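Local coordinates for pili retraction protein PilT (Thermus thermophilus, PDB 5FL3) that probably binds and hydrolyses ATP, as other members of the secretion ATPase family do, to drive retraction of type IV pili, at residues V13-A18 / R44-R49; M226-Q229 / L233-S236; P66-E71 / K76-A81. All blocks are in the same frame, centred on the assembly; numbering follows the deposited sequence.

Contact 1. Residues V13-A18 / R44-R49; sequences VEMLKA and RPFGNR
F46 sets its ring against one flank of helix 11-21, meeting M15 and A18, which lie one turn apart. Ahead of it, the backbone of R44 is still hydrogen-bonded to V37 of the neighbouring strand, and the ring of P45 leans on P34 as strand 42-45 ends. At F46 the chain has left the strand, though its backbone remains bonded to P35. The CB of F46 points toward the helix and, with CG anti to the backbone N (chi1 -162°), CE1 and CZ are the ring atoms that meet it. CZ lies 3.9 Å from A18 CB, the methyl approaching the edge of the ring near its plane. The adjoining CE1 is 4.3 Å from M15 CG and 4.2 Å from M15 O. The side-chain packing is apolar, M15 O lies oblique to the ring, and no hydrogen bond crosses. M15 also touches P35, which widens this small patch. On the other flank of the helix, V13 and L16 rest on strand 78-84. Helix 11-21 thus packs along the six-stranded antiparallel sheet of the N-terminal, PAS-like domain found in PilT-family ATPases.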
loop_
_atom_site.group_PDB
_atom_site.type_symbol
_atom_site.label_atom_id
_atom_site.label_comp_id
_atom_site.label_asym_id
_atom_site.label_seq_id
_atom_site.Cartn_x
_atom_site.Cartn_y
_atom_site.Cartn_z
ATOM N N VAL A 13 15.410 -22.462 -10.422
ATOM C CA VAL A 13 16.080 -21.354 -9.773
ATOM C C VAL A 13 16.452 -20.289 -10.789
ATOM O O VAL A 13 16.366 -19.094 -10.511
ATOM C CB VAL A 13 17.316 -21.839 -9.021
ATOM C CG1 VAL A 13 18.193 -20.664 -8.597
ATOM C CG2 VAL A 13 16.874 -22.657 -7.820
ATOM N N GLU A 14 16.821 -20.732 -11.985
ATOM C CA GLU A 14 17.161 -19.814 -13.053
ATOM C C GLU A 14 15.934 -19.070 -13.570
ATOM O O GLU A 14 15.970 -17.844 -13.748
ATOM C CB GLU A 14 17.873 -20.566 -14.185
ATOM C CG GLU A 14 19.394 -20.336 -14.191
ATOM C CD GLU A 14 20.186 -21.515 -14.737
ATOM O OE1 GLU A 14 19.713 -22.182 -15.685
ATOM O OE2 GLU A 14 21.286 -21.779 -14.207
ATOM N N MET A 15 14.848 -19.804 -13.801
ATOM C CA MET A 15 13.583 -19.187 -14.214
ATOM C C MET A 15 13.066 -18.132 -13.224
ATOM O O MET A 15 12.731 -17.005 -13.625
ATOM C CB MET A 15 12.511 -20.250 -14.406
ATOM C CG MET A 15 11.182 -19.687 -14.889
ATOM S SD MET A 15 9.884 -20.932 -14.838
ATOM C CE MET A 15 9.858 -21.291 -13.072
ATOM N N LEU A 16 12.996 -18.518 -11.944
ATOM C CA LEU A 16 12.615 -17.609 -10.869
ATOM C C LEU A 16 13.469 -16.351 -10.890
ATOM O O LEU A 16 12.954 -15.225 -10.788
ATOM C CB LEU A 16 12.723 -18.301 -9.507
ATOM C CG LEU A 16 11.709 -19.412 -9.185
ATOM C CD1 LEU A 16 12.075 -20.116 -7.894
ATOM C CD2 LEU A 16 10.306 -18.870 -9.071
ATOM N N LYS A 17 14.773 -16.548 -11.040
ATOM C CA LYS A 17 15.729 -15.448 -11.049
ATOM C C LYS A 17 15.474 -14.529 -12.252
ATOM O O LYS A 17 15.510 -13.305 -12.131
ATOM C CB LYS A 17 17.162 -16.001 -11.050
ATOM C CG LYS A 17 18.284 -14.962 -10.888
ATOM C CD LYS A 17 19.595 -15.623 -10.397
ATOM C CE LYS A 17 20.859 -14.962 -10.962
ATOM N NZ LYS A 17 22.101 -15.611 -10.425
ATOM N N ALA A 18 15.189 -15.118 -13.405
ATOM C CA ALA A 18 14.850 -14.320 -14.574
ATOM C C ALA A 18 13.545 -13.547 -14.343
ATOM O O ALA A 18 13.462 -12.340 -14.631
ATOM C CB ALA A 18 14.735 -15.201 -15.800
ATOM N N ARG A 44 1.209 -11.704 -17.154
ATOM C CA ARG A 44 1.756 -11.968 -18.466
ATOM C C ARG A 44 2.367 -13.346 -18.428
ATOM O O ARG A 44 2.915 -13.761 -17.401
ATOM C CB ARG A 44 2.777 -10.900 -18.866
ATOM C CG ARG A 44 2.130 -9.593 -19.306
ATOM C CD ARG A 44 3.146 -8.617 -19.877
ATOM N NE ARG A 44 2.541 -7.344 -20.283
ATOM C CZ ARG A 44 3.179 -6.402 -20.976
ATOM N NH1 ARG A 44 4.444 -6.594 -21.355
ATOM N NH2 ARG A 44 2.554 -5.271 -21.294
ATOM N N PRO A 45 2.230 -14.086 -19.530
ATOM C CA PRO A 45 2.836 -15.420 -19.578
ATOM C C PRO A 45 4.346 -15.279 -19.621
ATOM O O PRO A 45 4.840 -14.305 -20.171
ATOM C CB PRO A 45 2.272 -16.036 -20.873
ATOM C CG PRO A 45 1.774 -14.876 -21.695
ATOM C CD PRO A 45 1.441 -13.760 -20.736
ATOM N N PHE A 46 5.051 -16.222 -19.014
ATOM C CA PHE A 46 6.505 -16.234 -18.965
ATOM C C PHE A 46 6.930 -17.589 -19.489
ATOM O O PHE A 46 7.446 -18.414 -18.744
ATOM C CB PHE A 46 7.007 -16.020 -17.530
ATOM C CG PHE A 46 8.447 -15.591 -17.428
ATOM C CD1 PHE A 46 9.463 -16.530 -17.319
ATOM C CD2 PHE A 46 8.785 -14.239 -17.406
ATOM C CE1 PHE A 46 10.808 -16.127 -17.215
ATOM C CE2 PHE A 46 10.122 -13.834 -17.298
ATOM C CZ PHE A 46 11.135 -14.781 -17.206
ATOM N N GLY A 47 6.681 -17.824 -20.773
ATOM C CA GLY A 47 6.902 -19.116 -21.389
ATOM C C GLY A 47 5.677 -19.475 -22.199
ATOM O O GLY A 47 4.614 -18.883 -22.005
ATOM N N ASN A 48 5.812 -20.447 -23.099
ATOM C CA ASN A 48 4.761 -20.743 -24.067
ATOM C C ASN A 48 4.149 -22.118 -23.857
ATOM O O ASN A 48 3.139 -22.456 -24.458
ATOM C CB ASN A 48 5.316 -20.628 -25.482
ATOM C CG ASN A 48 6.589 -21.443 -25.673
ATOM O OD1 ASN A 48 7.404 -21.572 -24.760
ATOM N ND2 ASN A 48 6.756 -22.005 -26.864
ATOM N N ARG A 49 4.759 -22.912 -22.993
ATOM C CA ARG A 49 4.237 -24.240 -22.706
ATOM C C ARG A 49 3.469 -24.294 -21.373
ATOM O O ARG A 49 3.976 -23.868 -20.331
ATOM C CB ARG A 49 5.383 -25.255 -22.683
ATOM C CG ARG A 49 6.374 -25.114 -23.840
ATOM C CD ARG A 49 5.820 -25.706 -25.126
ATOM N NE ARG A 49 5.405 -27.102 -24.977
ATOM C CZ ARG A 49 4.203 -27.565 -25.317
ATOM N NH1 ARG A 49 3.291 -26.740 -25.826
ATOM N NH2 ARG A 49 3.904 -28.846 -25.147
#

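Contact 2. Residues M226-Q229 / L233-S236; sequences MAAQ and LVLS
V234 pushes one methyl group against A227 and A228 where helix 218-230 turns back into strand 233-238, the last step of the beta-alpha-beta unit formed by strand 209-212, this helix and this strand in the P-loop ATPase core. The touching atom on the strand side is CG2. It lies 3.9 Å from A227 CB and 4.0 Å from A228 CB, and both alanine methyls meet it from the helix side, roughly at right angles to each other. CG2 also reaches the helix backbone, 3.6 Å from A228 N and 3.8 Å from A228 CA. The small alanine side chains are consistent with the close backbones: A228 CA and V234 CA are 5.6 Å apart, nearer than any other pair across the contact.

The valine torsion decides which branch does this work. CG1 is anti to the backbone N (chi1 -177°), which puts CG2 anti to the carbonyl carbon and aims it at the helix. No hydrogen bond crosses; the side-chain contacts are apolar, and all three touching residues are buried.

Around this first shell, A227 also packs on L203, A228 on S269 and V234 on L135. The strand itself is held from both flanks, V234 bonding through its backbone to G134 and I136, while L233 and L235 bond to I210 of strand 209-212. L233 and L235 face the opposite side of the sheet, against helix 146-160, whose first residues bind ADP; the strand is therefore sandwiched between helices 218-230 and 146-160. At the far end of the segment, the hydroxyl OG of S236 is hydrogen-bonded to the carbonyl O of V212, tying the strand's side chain to its parallel neighbour.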
loop_
_atom_site.group_PDB
_atom_site.type_symbol
_atom_site.label_atom_id
_atom_site.label_comp_id
_atom_site.label_asym_id
_atom_site.label_seq_id
_atom_site.Cartn_x
_atom_site.Cartn_y
_atom_site.Cartn_z
ATOM N N MET A 226 -6.584 7.171 18.353
ATOM C CA MET A 226 -6.146 7.438 19.723
ATOM C C MET A 226 -4.613 7.475 19.829
ATOM O O MET A 226 -4.026 8.415 20.387
ATOM C CB MET A 226 -6.718 6.381 20.667
ATOM C CG MET A 226 -8.249 6.433 20.836
ATOM S SD MET A 226 -8.835 8.050 21.435
ATOM C CE MET A 226 -8.005 8.142 23.028
ATOM N N ALA A 227 -3.979 6.444 19.275
ATOM C CA ALA A 227 -2.535 6.372 19.189
ATOM C C ALA A 227 -1.972 7.664 18.577
ATOM O O ALA A 227 -0.982 8.218 19.068
ATOM C CB ALA A 227 -2.126 5.152 18.384
ATOM N N ALA A 228 -2.623 8.157 17.526
ATOM C CA ALA A 228 -2.220 9.413 16.878
ATOM C C ALA A 228 -2.473 10.621 17.779
ATOM O O ALA A 228 -1.733 11.587 17.769
ATOM C CB ALA A 228 -2.961 9.596 15.551
ATOM N N GLN A 229 -3.555 10.563 18.534
ATOM C CA GLN A 229 -3.925 11.640 19.434
ATOM C C GLN A 229 -2.934 11.737 20.575
ATOM O O GLN A 229 -2.626 12.815 21.061
ATOM C CB GLN A 229 -5.319 11.393 19.983
ATOM C CG GLN A 229 -5.889 12.561 20.716
ATOM C CD GLN A 229 -7.152 12.184 21.435
ATOM O OE1 GLN A 229 -7.202 11.163 22.129
ATOM N NE2 GLN A 229 -8.197 12.983 21.252
ATOM N N LEU A 233 3.384 9.167 15.853
ATOM C CA LEU A 233 3.134 9.214 14.416
ATOM C C LEU A 233 2.580 7.869 13.935
ATOM O O LEU A 233 3.240 6.825 14.076
ATOM C CB LEU A 233 4.404 9.553 13.642
ATOM C CG LEU A 233 4.181 9.691 12.134
ATOM C CD1 LEU A 233 3.285 10.885 11.823
ATOM C CD2 LEU A 233 5.494 9.841 11.415
ATOM N N VAL A 234 1.379 7.902 13.356
ATOM C CA VAL A 234 0.711 6.696 12.895
ATOM C C VAL A 234 0.509 6.714 11.375
ATOM O O VAL A 234 -0.023 7.678 10.804
ATOM C CB VAL A 234 -0.668 6.507 13.615
ATOM C CG1 VAL A 234 -1.324 5.213 13.197
ATOM C CG2 VAL A 234 -0.484 6.510 15.120
ATOM N N LEU A 235 0.946 5.644 10.719
ATOM C CA LEU A 235 0.702 5.474 9.288
ATOM C C LEU A 235 -0.294 4.334 9.052
ATOM O O LEU A 235 -0.184 3.273 9.660
ATOM C CB LEU A 235 2.006 5.187 8.535
ATOM C CG LEU A 235 3.288 5.901 8.965
ATOM C CD1 LEU A 235 4.379 5.562 7.986
ATOM C CD2 LEU A 235 3.104 7.389 9.034
ATOM N N SER A 236 -1.262 4.548 8.174
ATOM C CA SER A 236 -2.182 3.472 7.833
ATOM C C SER A 236 -2.803 3.681 6.468
ATOM O O SER A 236 -2.541 4.675 5.786
ATOM C CB SER A 236 -3.281 3.325 8.883
ATOM O OG SER A 236 -3.850 2.036 8.812
#

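Contact 3. Residues P66-E71 / K76-A81; sequences PEQLEE and KEMDFA
M78 reaches from strand 78-84 to helix 66-72 and ends between Q68 and E71, where the helix turns back into this edge strand of the N-terminal sheet and the two elements run nearly antiparallel. The thioether chain leaves the strand with CG anti to its carbonyl carbon and stays extended until a bend at chi3 (57°) turns the methyl aside. M78 CE thereby comes 3.6 Å from E71 OE2 and 4.1 Å from Q68 CG. E71 starts with CG between its backbone N and carbonyl carbon, then runs straight; this brings it across the end of M78, with E71 OE2 3.8 Å and E71 CG 3.9 Å from M78 SD. These are van der Waals contacts, and no hydrogen bond joins the segments.

Q68, one turn back on the helix, is extended beyond CG and brings its amide to F80. There CG likewise sits between backbone N and carbonyl carbon (chi1 66°), and the amide approaches the ring obliquely, the two planes 58° apart. The two ends of that amide serve different partners. OE1 accepts a hydrogen bond from T65 N just ahead of the helix, which helps fix the amide's rotation. Q68 NE2 lies 3.8 Å from F80 CB.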
loop_
_atom_site.group_PDB
_atom_site.type_symbol
_atom_site.label_atom_id
_atom_site.label_comp_id
_atom_site.label_asym_id
_atom_site.label_seq_id
_atom_site.Cartn_x
_atom_site.Cartn_y
_atom_site.Cartn_z
ATOM N N PRO A 66 12.237 -31.148 3.855
ATOM C CA PRO A 66 11.657 -32.484 4.042
ATOM C C PRO A 66 10.560 -32.547 5.111
ATOM O O PRO A 66 9.603 -33.318 4.960
ATOM C CB PRO A 66 12.871 -33.330 4.429
ATOM C CG PRO A 66 14.001 -32.675 3.682
ATOM C CD PRO A 66 13.713 -31.196 3.796
ATOM N N GLU A 67 10.679 -31.741 6.160
ATOM C CA GLU A 67 9.615 -31.679 7.152
ATOM C C GLU A 67 8.345 -31.110 6.492
ATOM O O GLU A 67 7.270 -31.713 6.586
ATOM C CB GLU A 67 10.042 -30.860 8.388
ATOM C CG GLU A 67 10.844 -29.572 8.127
ATOM C CD GLU A 67 12.371 -29.769 8.119
ATOM O OE1 GLU A 67 12.865 -30.607 7.333
ATOM O OE2 GLU A 67 13.076 -29.081 8.899
ATOM N N GLN A 68 8.488 -29.980 5.796
ATOM C CA GLN A 68 7.387 -29.366 5.055
ATOM C C GLN A 68 6.726 -30.345 4.099
ATOM O O GLN A 68 5.508 -30.345 3.930
ATOM C CB GLN A 68 7.884 -28.154 4.275
ATOM C CG GLN A 68 7.838 -26.865 5.046
ATOM C CD GLN A 68 8.769 -25.821 4.475
ATOM O OE1 GLN A 68 9.632 -26.121 3.649
ATOM N NE2 GLN A 68 8.593 -24.578 4.904
ATOM N N LEU A 69 7.544 -31.171 3.468
ATOM C CA LEU A 69 7.051 -32.204 2.569
ATOM C C LEU A 69 6.100 -33.175 3.252
ATOM O O LEU A 69 5.109 -33.615 2.666
ATOM C CB LEU A 69 8.222 -32.974 1.972
ATOM C CG LEU A 69 8.670 -32.376 0.651
ATOM C CD1 LEU A 69 9.898 -33.096 0.112
ATOM C CD2 LEU A 69 7.489 -32.474 -0.297
ATOM N N GLU A 70 6.399 -33.518 4.494
ATOM C CA GLU A 70 5.532 -34.453 5.176
ATOM C C GLU A 70 4.232 -33.768 5.604
ATOM O O GLU A 70 3.147 -34.307 5.368
ATOM C CB GLU A 70 6.239 -35.097 6.377
ATOM C CG GLU A 70 5.541 -36.382 6.861
ATOM C CD GLU A 70 4.842 -37.150 5.727
ATOM O OE1 GLU A 70 5.539 -37.649 4.807
ATOM O OE2 GLU A 70 3.588 -37.241 5.752
ATOM N N GLU A 71 4.330 -32.582 6.205
ATOM C CA GLU A 71 3.134 -31.857 6.635
ATOM C C GLU A 71 2.266 -31.462 5.439
ATOM O O GLU A 71 1.093 -31.126 5.602
ATOM C CB GLU A 71 3.498 -30.604 7.426
ATOM C CG GLU A 71 3.767 -29.411 6.534
ATOM C CD GLU A 71 3.918 -28.108 7.299
ATOM O OE1 GLU A 71 4.890 -27.984 8.081
ATOM O OE2 GLU A 71 3.064 -27.208 7.107
ATOM N N LYS A 76 -4.586 -28.765 2.808
ATOM C CA LYS A 76 -5.141 -28.326 1.537
ATOM C C LYS A 76 -4.336 -27.141 1.015
ATOM O O LYS A 76 -4.213 -26.952 -0.189
ATOM C CB LYS A 76 -6.621 -27.938 1.667
ATOM C CG LYS A 76 -7.547 -29.058 2.125
ATOM C CD LYS A 76 -7.484 -30.252 1.190
ATOM C CE LYS A 76 -8.433 -31.357 1.635
ATOM N NZ LYS A 76 -8.022 -32.657 1.001
ATOM N N GLU A 77 -3.804 -26.340 1.930
ATOM C CA GLU A 77 -3.015 -25.168 1.570
ATOM C C GLU A 77 -1.780 -25.067 2.459
ATOM O O GLU A 77 -1.780 -25.551 3.591
ATOM C CB GLU A 77 -3.841 -23.885 1.697
ATOM C CG GLU A 77 -5.108 -23.867 0.907
ATOM C CD GLU A 77 -6.296 -24.439 1.663
ATOM O OE1 GLU A 77 -6.157 -24.874 2.824
ATOM O OE2 GLU A 77 -7.391 -24.456 1.090
ATOM N N MET A 78 -0.729 -24.442 1.942
ATOM C CA MET A 78 0.479 -24.215 2.721
ATOM C C MET A 78 1.087 -22.885 2.387
ATOM O O MET A 78 1.315 -22.576 1.224
ATOM C CB MET A 78 1.505 -25.297 2.474
ATOM C CG MET A 78 1.343 -26.507 3.341
ATOM S SD MET A 78 2.876 -27.449 3.282
ATOM C CE MET A 78 4.027 -26.192 3.842
ATOM N N ASP A 79 1.348 -22.094 3.415
ATOM C CA ASP A 79 1.974 -20.791 3.243
ATOM C C ASP A 79 3.395 -20.897 3.770
ATOM O O ASP A 79 3.580 -21.294 4.906
ATOM C CB ASP A 79 1.173 -19.711 3.982
ATOM C CG ASP A 79 1.695 -18.313 3.722
ATOM O OD1 ASP A 79 2.939 -18.088 3.819
ATOM O OD2 ASP A 79 0.844 -17.432 3.436
ATOM N N PHE A 80 4.398 -20.556 2.965
ATOM C CA PHE A 80 5.785 -20.693 3.427
ATOM C C PHE A 80 6.791 -19.715 2.778
ATOM O O PHE A 80 6.606 -19.240 1.652
ATOM C CB PHE A 80 6.262 -22.145 3.217
ATOM C CG PHE A 80 6.376 -22.553 1.768
ATOM C CD1 PHE A 80 5.275 -23.066 1.083
ATOM C CD2 PHE A 80 7.578 -22.412 1.084
ATOM C CE1 PHE A 80 5.373 -23.430 -0.246
ATOM C CE2 PHE A 80 7.676 -22.775 -0.246
ATOM C CZ PHE A 80 6.564 -23.283 -0.910
ATOM N N ALA A 81 7.865 -19.424 3.507
ATOM C CA ALA A 81 8.942 -18.580 2.992
ATOM C C ALA A 81 9.965 -19.383 2.197
ATOM O O ALA A 81 10.234 -20.541 2.487
ATOM C CB ALA A 81 9.633 -17.849 4.133
#

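In the fold
Along the chain the order is contact 1, contact 3, contact 2. The first two belong to the N-terminal domain and share its six-stranded antiparallel sheet: contact 1 lies by edge strand 42-45 and contact 3 on the other edge strand, 78-84, their centres about 23 Å apart and nearest atoms about 9 Å apart. Contact 2 sits in the separate seven-stranded sheet of the ATPase core, about 42 Å from contact 1 and 37 Å from contact 3, centre to centre. ADP binds away from all three, in a pocket that takes S25 from the N-terminal part and the P-loop residues G143 to T148 from the core. The contacts thus belong to the two domains that the nucleotide bridges.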